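PDB 3F8M: HTH-type transcriptional repressor PhnF from Mycobacterium smegmatis, which represses the phnDCE operon, which is involved in phosphate uptake, when phosphate is available in the cell, acting as a DNA-binding transcription factor. Local coordinates for residues A169-S173 / R174-F178; E51-R54 / Q55-E59; L110-E114 / V115-V119. All coordinates share one frame; numbering follows the deposited sequence.

Interaction 1: residues A169-S173 / R174-F178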
ATOM      1  N   ALA A 169      -0.777 -21.591   6.854  1.00 19.82           N
ATOM      2  CA  ALA A 169      -0.833 -23.033   6.516  1.00 20.63           C
ATOM      3  C   ALA A 169      -1.186 -23.852   7.759  1.00 21.55           C
ATOM      4  O   ALA A 169      -1.994 -24.791   7.703  1.00 20.60           O
ATOM      5  CB  ALA A 169       0.505 -23.502   5.903  1.00 21.92           C
ATOM      6  N   GLU A 170      -0.618 -23.458   8.893  1.00 20.43           N
ATOM      7  CA  GLU A 170      -0.933 -24.132  10.149  1.00 20.94           C
ATOM      8  C   GLU A 170      -2.387 -23.959  10.531  1.00 20.30           C
ATOM      9  O   GLU A 170      -3.033 -24.900  10.999  1.00 20.15           O
ATOM     10  CB  GLU A 170      -0.013 -23.646  11.280  1.00 20.32           C
ATOM     11  CG  GLU A 170      -0.459 -24.127  12.688  1.00 21.26           C
ATOM     12  CD  GLU A 170      -0.176 -25.609  12.914  1.00 25.10           C
ATOM     13  OE1 GLU A 170       0.673 -26.143  12.184  1.00 24.90           O
ATOM     14  OE2 GLU A 170      -0.767 -26.213  13.831  1.00 24.69           O
ATOM     15  N   ILE A 171      -2.898 -22.749  10.368  1.00 19.09           N
ATOM     16  CA  ILE A 171      -4.300 -22.498  10.662  1.00 19.34           C
ATOM     17  C   ILE A 171      -5.216 -23.274   9.696  1.00 19.57           C
ATOM     18  O   ILE A 171      -6.208 -23.898  10.127  1.00 20.03           O
ATOM     19  CB  ILE A 171      -4.612 -20.968  10.779  1.00 18.83           C
ATOM     20  CG1 ILE A 171      -3.969 -20.402  12.040  1.00 18.95           C
ATOM     21  CG2 ILE A 171      -6.177 -20.706  10.750  1.00 20.24           C
ATOM     22  CD1 ILE A 171      -3.974 -18.847  12.216  1.00 19.85           C
ATOM     23  N   ARG A 172      -4.879 -23.289   8.404  1.00 19.71           N
ATOM     24  CA  ARG A 172      -5.650 -24.079   7.440  1.00 21.69           C
ATOM     25  C   ARG A 172      -5.669 -25.579   7.805  1.00 21.85           C
ATOM     26  O   ARG A 172      -6.741 -26.216   7.728  1.00 22.40           O
ATOM     27  CB  ARG A 172      -5.113 -23.894   6.029  1.00 22.08           C
ATOM     28  CG  ARG A 172      -5.458 -22.545   5.466  1.00 24.24           C
ATOM     29  CD  ARG A 172      -4.914 -22.402   4.045  1.00 25.98           C
ATOM     30  NE  ARG A 172      -5.230 -21.059   3.565  1.00 32.13           N
ATOM     31  CZ  ARG A 172      -4.349 -20.093   3.315  1.00 30.95           C
ATOM     32  NH1 ARG A 172      -3.057 -20.295   3.468  1.00 28.60           N
ATOM     33  NH2 ARG A 172      -4.796 -18.905   2.900  1.00 31.63           N
ATOM     34  N   SER A 173      -4.518 -26.087   8.258  1.00 21.92           N
ATOM     35  CA  SER A 173      -4.338 -27.512   8.654  1.00 22.22           C
ATOM     36  C   SER A 173      -5.206 -27.869   9.858  1.00 21.95           C
ATOM     37  O   SER A 173      -5.493 -29.039  10.076  1.00 21.15           O
ATOM     38  CB  SER A 173      -2.848 -27.854   8.905  1.00 22.07           C
ATOM     39  OG  SER A 173      -2.390 -27.436  10.181  1.00 24.30           O
ATOM     40  N   ARG A 174      -5.673 -26.852  10.588  1.00 21.11           N
ATOM     41  CA  ARG A 174      -6.597 -27.059  11.712  1.00 21.51           C
ATOM     42  C   ARG A 174      -8.101 -26.956  11.305  1.00 22.19           C
ATOM     43  O   ARG A 174      -8.984 -26.941  12.159  1.00 22.53           O
ATOM     44  CB  ARG A 174      -6.235 -26.142  12.888  1.00 20.82           C
ATOM     45  CG  ARG A 174      -4.822 -26.445  13.503  1.00 20.54           C
ATOM     46  CD  ARG A 174      -4.241 -25.253  14.324  1.00 20.40           C
ATOM     47  NE  ARG A 174      -3.150 -25.668  15.204  1.00 20.71           N
ATOM     48  CZ  ARG A 174      -3.277 -25.872  16.520  1.00 22.13           C
ATOM     49  NH1 ARG A 174      -4.439 -25.685  17.117  1.00 22.24           N
ATOM     50  NH2 ARG A 174      -2.232 -26.249  17.237  1.00 23.14           N
ATOM     51  N   GLY A 175      -8.354 -26.889   9.999  1.00 23.17           N
ATOM     52  CA  GLY A 175      -9.719 -26.860   9.435  1.00 24.05           C
ATOM     53  C   GLY A 175     -10.343 -25.477   9.389  1.00 25.08           C
ATOM     54  O   GLY A 175     -11.570 -25.330   9.336  1.00 25.53           O
ATOM     55  N   ILE A 176      -9.503 -24.449   9.430  1.00 24.89           N
ATOM     56  CA  ILE A 176      -9.974 -23.056   9.486  1.00 26.14           C
ATOM     57  C   ILE A 176      -9.575 -22.407   8.182  1.00 26.29           C
ATOM     58  O   ILE A 176      -8.382 -22.319   7.857  1.00 26.93           O
ATOM     59  CB  ILE A 176      -9.369 -22.307  10.707  1.00 26.01           C
ATOM     60  CG1 ILE A 176      -9.781 -23.008  12.008  1.00 26.52           C
ATOM     61  CG2 ILE A 176      -9.742 -20.801  10.701  1.00 25.49           C
ATOM     62  CD1 ILE A 176      -8.984 -22.573  13.258  1.00 24.86           C
ATOM     63  N   ALA A 177     -10.558 -21.960   7.422  1.00 26.60           N
ATOM     64  CA  ALA A 177     -10.279 -21.452   6.076  1.00 26.59           C
ATOM     65  C   ALA A 177     -10.240 -19.931   6.112  1.00 27.39           C
ATOM     66  O   ALA A 177     -11.067 -19.316   6.794  1.00 27.05           O
ATOM     67  CB  ALA A 177     -11.343 -21.898   5.100  1.00 27.53           C
ATOM     68  N   PHE A 178      -9.308 -19.348   5.360  1.00 27.21           N
ATOM     69  CA  PHE A 178      -9.196 -17.892   5.277  1.00 27.97           C
ATOM     70  C   PHE A 178     -10.161 -17.474   4.205  1.00 28.83           C
ATOM     71  O   PHE A 178      -9.905 -17.695   3.027  1.00 29.37           O
ATOM     72  CB  PHE A 178      -7.750 -17.449   4.969  1.00 27.59           C
ATOM     73  CG  PHE A 178      -6.826 -17.536   6.168  1.00 26.88           C
ATOM     74  CD1 PHE A 178      -6.544 -16.403   6.937  1.00 27.08           C
ATOM     75  CD2 PHE A 178      -6.230 -18.747   6.523  1.00 27.53           C
ATOM     76  CE1 PHE A 178      -5.700 -16.488   8.061  1.00 25.29           C
ATOM     77  CE2 PHE A 178      -5.371 -18.844   7.631  1.00 26.81           C
ATOM     78  CZ  PHE A 178      -5.104 -17.702   8.412  1.00 24.39           C
TER
HETATM   79  O   HOH W   1      -8.113 -20.964   3.352  1.00 30.15           O
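Glu170 and Arg174 form a salt bridge one turn apart, with OE2 of Glu170 2.8 Å from NE of Arg174. The N-H...O angle is 170°. The acceptor lies in the guanidinium plane and offers the lone pair turned away from OE1. Next to this pair in sequence, CG2 of Ile171 meets CG2 of Ile176 at 3.6 Å and the CE2 corner of the Phe178 ring at 3.7 Å. The Arg172 side chain runs across that of Phe178. CD2 of the ring lies over one face of the guanidinium, toward its rim, with the two planes 57° apart. A water joins NE of Arg172 to N of Phe178.

The backbone between these groups is a Schellman motif. Gly175 N bonds to Arg172 O at 2.9 Å, and Ile176 N reaches Ile171 O in a weak bond of 3.4 Å. Gly175 has the positive phi, 85°, that such a turn needs. The Ile171-Ile176 pair is the apolar contact that belongs to the motif. The motif sits at the end of helix 167-173 of the UTRA domain and turns the chain toward strand 180-188.

Ser173 OG donates to Glu170 O at 2.7 Å. In the second shell, Thr160 OG1 bonds to both Glu170 OE2 and Arg174 NH2, so the threonine spans the salt bridge. Ile221 of strand 220-229 packs on Ile171, Ile176 and Phe178, and Tyr168 stacks on the Phe178 ring.

Interaction 2: residues E51-R54 / Q55-E59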
ATOM      1  N   GLU A  51      19.435   0.608 -28.573  1.00 28.74           N
ATOM      2  CA  GLU A  51      18.070   0.780 -28.048  1.00 29.47           C
ATOM      3  C   GLU A  51      17.518  -0.548 -27.534  1.00 28.88           C
ATOM      4  O   GLU A  51      16.635  -0.579 -26.659  1.00 29.51           O
ATOM      5  CB  GLU A  51      17.122   1.344 -29.098  1.00 29.99           C
ATOM      6  CG  GLU A  51      17.421   2.772 -29.577  1.00 31.97           C
ATOM      7  CD  GLU A  51      18.611   2.898 -30.545  1.00 36.32           C
ATOM      8  OE1 GLU A  51      19.147   1.878 -31.043  1.00 33.91           O
ATOM      9  OE2 GLU A  51      19.015   4.053 -30.814  1.00 38.63           O
ATOM     10  N   THR A  52      18.034  -1.648 -28.072  1.00 28.60           N
ATOM     11  CA  THR A  52      17.632  -2.966 -27.601  1.00 28.36           C
ATOM     12  C   THR A  52      18.194  -3.260 -26.194  1.00 27.76           C
ATOM     13  O   THR A  52      17.495  -3.822 -25.352  1.00 28.21           O
ATOM     14  CB  THR A  52      18.005  -4.059 -28.593  1.00 28.47           C
ATOM     15  OG1 THR A  52      17.444  -3.711 -29.878  1.00 28.62           O
ATOM     16  CG2 THR A  52      17.423  -5.398 -28.128  1.00 27.12           C
ATOM     17  N   VAL A  53      19.449  -2.900 -25.962  1.00 28.41           N
ATOM     18  CA  VAL A  53      20.061  -3.059 -24.631  1.00 27.84           C
ATOM     19  C   VAL A  53      19.342  -2.111 -23.671  1.00 28.00           C
ATOM     20  O   VAL A  53      18.920  -2.528 -22.591  1.00 27.54           O
ATOM     21  CB  VAL A  53      21.598  -2.833 -24.636  1.00 28.76           C
ATOM     22  CG1 VAL A  53      22.173  -2.884 -23.215  1.00 27.12           C
ATOM     23  CG2 VAL A  53      22.285  -3.871 -25.503  1.00 28.16           C
ATOM     24  N   ARG A  54      19.147  -0.859 -24.086  1.00 28.05           N
ATOM     25  CA  ARG A  54      18.448   0.148 -23.256  1.00 28.66           C
ATOM     26  C   ARG A  54      17.128  -0.393 -22.732  1.00 28.76           C
ATOM     27  O   ARG A  54      16.776  -0.229 -21.557  1.00 29.28           O
ATOM     28  CB  ARG A  54      18.163   1.410 -24.072  1.00 27.76           C
ATOM     29  CG  ARG A  54      17.600   2.617 -23.301  1.00 30.90           C
ATOM     30  CD  ARG A  54      17.448   3.825 -24.242  1.00 35.21           C
ATOM     31  NE  ARG A  54      18.634   3.931 -25.099  1.00 39.87           N
ATOM     32  CZ  ARG A  54      18.809   4.808 -26.085  1.00 41.58           C
ATOM     33  NH1 ARG A  54      17.867   5.708 -26.368  1.00 42.04           N
ATOM     34  NH2 ARG A  54      19.942   4.780 -26.787  1.00 39.38           N
ATOM     35  N   GLN A  55      16.364  -0.990 -23.639  1.00 28.93           N
ATOM     36  CA  GLN A  55      15.068  -1.518 -23.298  1.00 28.48           C
ATOM     37  C   GLN A  55      15.172  -2.720 -22.348  1.00 28.08           C
ATOM     38  O   GLN A  55      14.374  -2.841 -21.422  1.00 28.95           O
ATOM     39  CB  GLN A  55      14.345  -1.914 -24.594  1.00 29.19           C
ATOM     40  CG  GLN A  55      13.043  -2.695 -24.371  1.00 30.57           C
ATOM     41  CD  GLN A  55      12.013  -1.893 -23.614  1.00 31.86           C
ATOM     42  OE1 GLN A  55      12.065  -0.647 -23.578  1.00 28.50           O
ATOM     43  NE2 GLN A  55      11.054  -2.597 -22.995  1.00 34.78           N
ATOM     44  N   ALA A  56      16.124  -3.619 -22.572  1.00 28.00           N
ATOM     45  CA  ALA A  56      16.241  -4.776 -21.677  1.00 29.23           C
ATOM     46  C   ALA A  56      16.627  -4.294 -20.274  1.00 29.45           C
ATOM     47  O   ALA A  56      16.072  -4.788 -19.265  1.00 30.98           O
ATOM     48  CB  ALA A  56      17.239  -5.797 -22.208  1.00 28.48           C
ATOM     49  N   LEU A  57      17.511  -3.294 -20.197  1.00 29.50           N
ATOM     50  CA  LEU A  57      17.891  -2.727 -18.869  1.00 30.52           C
ATOM     51  C   LEU A  57      16.753  -2.023 -18.150  1.00 31.27           C
ATOM     52  O   LEU A  57      16.576  -2.162 -16.923  1.00 31.09           O
ATOM     53  CB  LEU A  57      19.097  -1.799 -18.959  1.00 30.16           C
ATOM     54  CG  LEU A  57      20.414  -2.478 -19.336  1.00 31.03           C
ATOM     55  CD1 LEU A  57      21.506  -1.427 -19.518  1.00 29.73           C
ATOM     56  CD2 LEU A  57      20.834  -3.605 -18.353  1.00 29.48           C
ATOM     57  N   ARG A  58      15.964  -1.283 -18.917  1.00 31.07           N
ATOM     58  CA  ARG A  58      14.768  -0.673 -18.382  1.00 32.13           C
ATOM     59  C   ARG A  58      13.752  -1.695 -17.821  1.00 31.86           C
ATOM     60  O   ARG A  58      13.133  -1.437 -16.774  1.00 32.59           O
ATOM     61  CB  ARG A  58      14.151   0.275 -19.419  1.00 33.00           C
ATOM     62  CG  ARG A  58      12.926   0.942 -18.912  1.00 35.14           C
ATOM     63  CD  ARG A  58      12.936   2.435 -19.094  1.00 37.66           C
ATOM     64  NE  ARG A  58      11.668   2.907 -18.579  1.00 38.65           N
ATOM     65  CZ  ARG A  58      10.782   3.584 -19.298  1.00 40.42           C
ATOM     66  NH1 ARG A  58      11.064   3.939 -20.557  1.00 37.33           N
ATOM     67  NH2 ARG A  58       9.635   3.931 -18.738  1.00 37.67           N
ATOM     68  N   GLU A  59      13.641  -2.859 -18.464  1.00 31.68           N
ATOM     69  CA  GLU A  59      12.770  -3.945 -17.987  1.00 32.46           C
ATOM     70  C   GLU A  59      13.306  -4.517 -16.660  1.00 32.41           C
ATOM     71  O   GLU A  59      12.539  -4.786 -15.733  1.00 33.09           O
ATOM     72  CB  GLU A  59      12.645  -5.051 -19.035  1.00 32.22           C
ATOM     73  CG  GLU A  59      11.900  -4.606 -20.330  1.00 34.25           C
ATOM     74  CD  GLU A  59      11.989  -5.638 -21.464  1.00 37.68           C
ATOM     75  OE1 GLU A  59      12.356  -6.796 -21.174  1.00 37.63           O
ATOM     76  OE2 GLU A  59      11.713  -5.290 -22.646  1.00 37.38           O
TER
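Gln55 starts from a CB that lies 3.4 Å from Glu51 O, the same oxygen that takes the bond from Gln55 N. Its CG stands opposite the backbone N (chi1 171°), and the chain then bends at chi2 (62°). The bend turns the amide outward from the helix, and Glu59 reaches back one turn to meet it. NE2 donates to Glu59 OE2 at 2.8 Å. The carboxylate oxygen uses the lone pair facing away from OE1, and it sits only a little out of the amide plane. Arg20 of helix 15-29 also makes a salt bridge to this oxygen and touches Gln55.

Helix 50-62 carries all of this. Residues 39-58 are the predicted helix-turn-helix motif of the GntR-type winged-helix domain, and this is its second helix, consistent with a DNA-recognition helix.

On the buried side, Val53 and Leu57 lie side by side and point the same way, with CG1 of Val53 4.0 Å from CD1 of Leu57. Leu57 N bonds to Val53 O at 2.9 Å. Ile42 and Ala43 of helix 39-45 pack against Val53. Arg54 sends NH2 to a salt bridge with Glu39.

Interaction 3: residues L110-E114 / V115-V119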
ATOM      1  N   LEU A 110      -1.231 -12.666  26.546  1.00 23.12           N
ATOM      2  CA  LEU A 110      -1.881 -11.408  26.802  1.00 23.06           C
ATOM      3  C   LEU A 110      -3.369 -11.712  27.080  1.00 23.00           C
ATOM      4  O   LEU A 110      -3.794 -12.870  26.975  1.00 23.62           O
ATOM      5  CB  LEU A 110      -1.767 -10.511  25.546  1.00 23.36           C
ATOM      6  CG  LEU A 110      -0.317 -10.213  25.045  1.00 25.30           C
ATOM      7  CD1 LEU A 110      -0.338  -9.341  23.821  1.00 27.29           C
ATOM      8  CD2 LEU A 110       0.536  -9.559  26.128  1.00 26.03           C
ATOM      9  N   THR A 111      -4.163 -10.682  27.392  1.00 24.05           N
ATOM     10  CA  THR A 111      -5.635 -10.803  27.399  1.00 23.80           C
ATOM     11  C   THR A 111      -6.273  -9.707  26.521  1.00 23.76           C
ATOM     12  O   THR A 111      -5.678  -8.629  26.317  1.00 22.86           O
ATOM     13  CB  THR A 111      -6.269 -10.706  28.834  1.00 26.06           C
ATOM     14  OG1 THR A 111      -5.886  -9.481  29.426  1.00 25.58           O
ATOM     15  CG2 THR A 111      -5.799 -11.805  29.723  1.00 26.40           C
ATOM     16  N   ALA A 112      -7.480  -9.958  26.029  1.00 22.29           N
ATOM     17  CA  ALA A 112      -8.116  -9.002  25.122  1.00 23.86           C
ATOM     18  C   ALA A 112      -8.723  -7.843  25.908  1.00 24.70           C
ATOM     19  O   ALA A 112      -9.506  -8.057  26.845  1.00 25.22           O
ATOM     20  CB  ALA A 112      -9.158  -9.675  24.264  1.00 23.59           C
ATOM     21  N   ASP A 113      -8.308  -6.620  25.575  1.00 25.75           N
ATOM     22  CA  ASP A 113      -8.975  -5.457  26.125  1.00 25.55           C
ATOM     23  C   ASP A 113     -10.294  -5.263  25.384  1.00 26.27           C
ATOM     24  O   ASP A 113     -10.633  -6.030  24.473  1.00 26.03           O
ATOM     25  CB  ASP A 113      -8.077  -4.205  26.073  1.00 26.05           C
ATOM     26  CG  ASP A 113      -7.729  -3.766  24.656  1.00 26.44           C
ATOM     27  OD1 ASP A 113      -8.314  -4.232  23.670  1.00 21.58           O
ATOM     28  OD2 ASP A 113      -6.855  -2.887  24.541  1.00 30.77           O
ATOM     29  N   GLU A 114     -11.058  -4.246  25.764  1.00 25.98           N
ATOM     30  CA  GLU A 114     -12.344  -4.010  25.127  1.00 27.27           C
ATOM     31  C   GLU A 114     -12.279  -3.949  23.604  1.00 25.23           C
ATOM     32  O   GLU A 114     -13.100  -4.571  22.914  1.00 25.66           O
ATOM     33  CB  GLU A 114     -12.960  -2.707  25.672  1.00 27.07           C
ATOM     34  CG  GLU A 114     -13.378  -2.772  27.170  1.00 34.08           C
ATOM     35  CD  GLU A 114     -12.273  -2.376  28.173  1.00 38.33           C
ATOM     36  OE1 GLU A 114     -11.058  -2.642  27.944  1.00 40.64           O
ATOM     37  OE2 GLU A 114     -12.639  -1.804  29.229  1.00 40.77           O
ATOM     38  N   VAL A 115     -11.339  -3.166  23.066  1.00 24.27           N
ATOM     39  CA  VAL A 115     -11.202  -2.978  21.616  1.00 23.86           C
ATOM     40  C   VAL A 115     -10.845  -4.300  20.883  1.00 23.20           C
ATOM     41  O   VAL A 115     -11.471  -4.693  19.883  1.00 24.49           O
ATOM     42  CB  VAL A 115     -10.098  -1.912  21.318  1.00 23.27           C
ATOM     43  CG1 VAL A 115      -9.814  -1.835  19.844  1.00 26.86           C
ATOM     44  CG2 VAL A 115     -10.487  -0.533  21.884  1.00 24.16           C
ATOM     45  N   LEU A 116      -9.821  -4.967  21.383  1.00 23.09           N
ATOM     46  CA  LEU A 116      -9.384  -6.229  20.803  1.00 21.47           C
ATOM     47  C   LEU A 116     -10.472  -7.316  20.949  1.00 22.00           C
ATOM     48  O   LEU A 116     -10.736  -8.044  19.985  1.00 21.64           O
ATOM     49  CB  LEU A 116      -8.030  -6.678  21.383  1.00 21.61           C
ATOM     50  CG  LEU A 116      -7.508  -7.978  20.731  1.00 19.39           C
ATOM     51  CD1 LEU A 116      -7.236  -7.804  19.215  1.00 21.53           C
ATOM     52  CD2 LEU A 116      -6.295  -8.490  21.450  1.00 20.93           C
ATOM     53  N   ALA A 117     -11.137  -7.376  22.106  1.00 21.51           N
ATOM     54  CA  ALA A 117     -12.307  -8.285  22.205  1.00 23.28           C
ATOM     55  C   ALA A 117     -13.309  -8.072  21.087  1.00 23.54           C
ATOM     56  O   ALA A 117     -13.755  -9.027  20.482  1.00 25.09           O
ATOM     57  CB  ALA A 117     -12.983  -8.162  23.538  1.00 22.23           C
ATOM     58  N   GLY A 118     -13.666  -6.811  20.810  1.00 25.30           N
ATOM     59  CA  GLY A 118     -14.547  -6.456  19.691  1.00 26.02           C
ATOM     60  C   GLY A 118     -14.021  -6.886  18.331  1.00 26.87           C
ATOM     61  O   GLY A 118     -14.777  -7.378  17.493  1.00 27.71           O
ATOM     62  N   VAL A 119     -12.721  -6.701  18.094  1.00 25.91           N
ATOM     63  CA  VAL A 119     -12.150  -7.055  16.801  1.00 25.20           C
ATOM     64  C   VAL A 119     -12.236  -8.572  16.591  1.00 24.35           C
ATOM     65  O   VAL A 119     -12.590  -9.045  15.512  1.00 24.97           O
ATOM     66  CB  VAL A 119     -10.673  -6.589  16.684  1.00 25.32           C
ATOM     67  CG1 VAL A 119      -9.983  -7.227  15.452  1.00 25.97           C
ATOM     68  CG2 VAL A 119     -10.581  -5.058  16.605  1.00 26.21           C
TER
HETATM   69  O   HOH W   2     -10.161  -1.249  24.867  1.00 41.67           O
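Asp113 holds its CG between its own backbone N and carbonyl carbon (chi1 64°), which points OD1 forward over the first turn, to Leu116 N. Leu116 turns its CG away from its backbone N (chi1 -177°), and a bend at chi2 lays CD2 4.1 Å from CA of Ala112. The bond from Leu116 N to Asp113 OD1 is 2.8 Å long and nearly straight, at 169°. It approaches almost in line with the C-O bond of the carboxylate. This makes Asp113 the N-cap of helix 114-120. A negative group here would probably interact favourably with the helix dipole.

The first turn is completed by backbone bonds. Ala117 N donates to Asp113 O at 2.8 Å, and Gly118 N to Glu114 O at 3.1 Å. Val115 N gives its hydrogen to a water at 2.9 Å. Ala112 and Ala117 flank the capped turn at the positions of a hydrophobic staple, with their CB atoms 4.2 Å apart. The CB of Ala112 also lies 3.7 Å from Ala117 N.

The other carboxylate oxygen, OD2, pairs with Arg58 of the second subunit, and Val115 packs on that same residue. Within its own UTRA domain, the turn follows strand 100-111, outermost in the sheet within this chain. Ala112 makes backbone bonds to Gly125 and Ala126, just before strand 127-137. Leu116 rests on Val128 of that strand, and Ala117 on Val124.

How the interactions relate
Along the chain the order is interaction 2, interaction 3, interaction 1. Interaction 2 lies in the helix-turn-helix domain; the other two lie in the UTRA domain. Interactions 1 and 3 have centres about 22 Å apart. They adjoin the strands of the six-stranded antiparallel sheet that are outermost within this chain: interaction 3 follows strand 100-111, and interaction 1 precedes strand 180-188. Interaction 2 is remote within the chain, its centre about 44 Å from interaction 1 and 53 Å from interaction 3. Across the dimer the two regions do come together: residues of interaction 2 in one subunit meet those of interaction 3 in the other, so the DNA-binding domain touches its partner's UTRA domain.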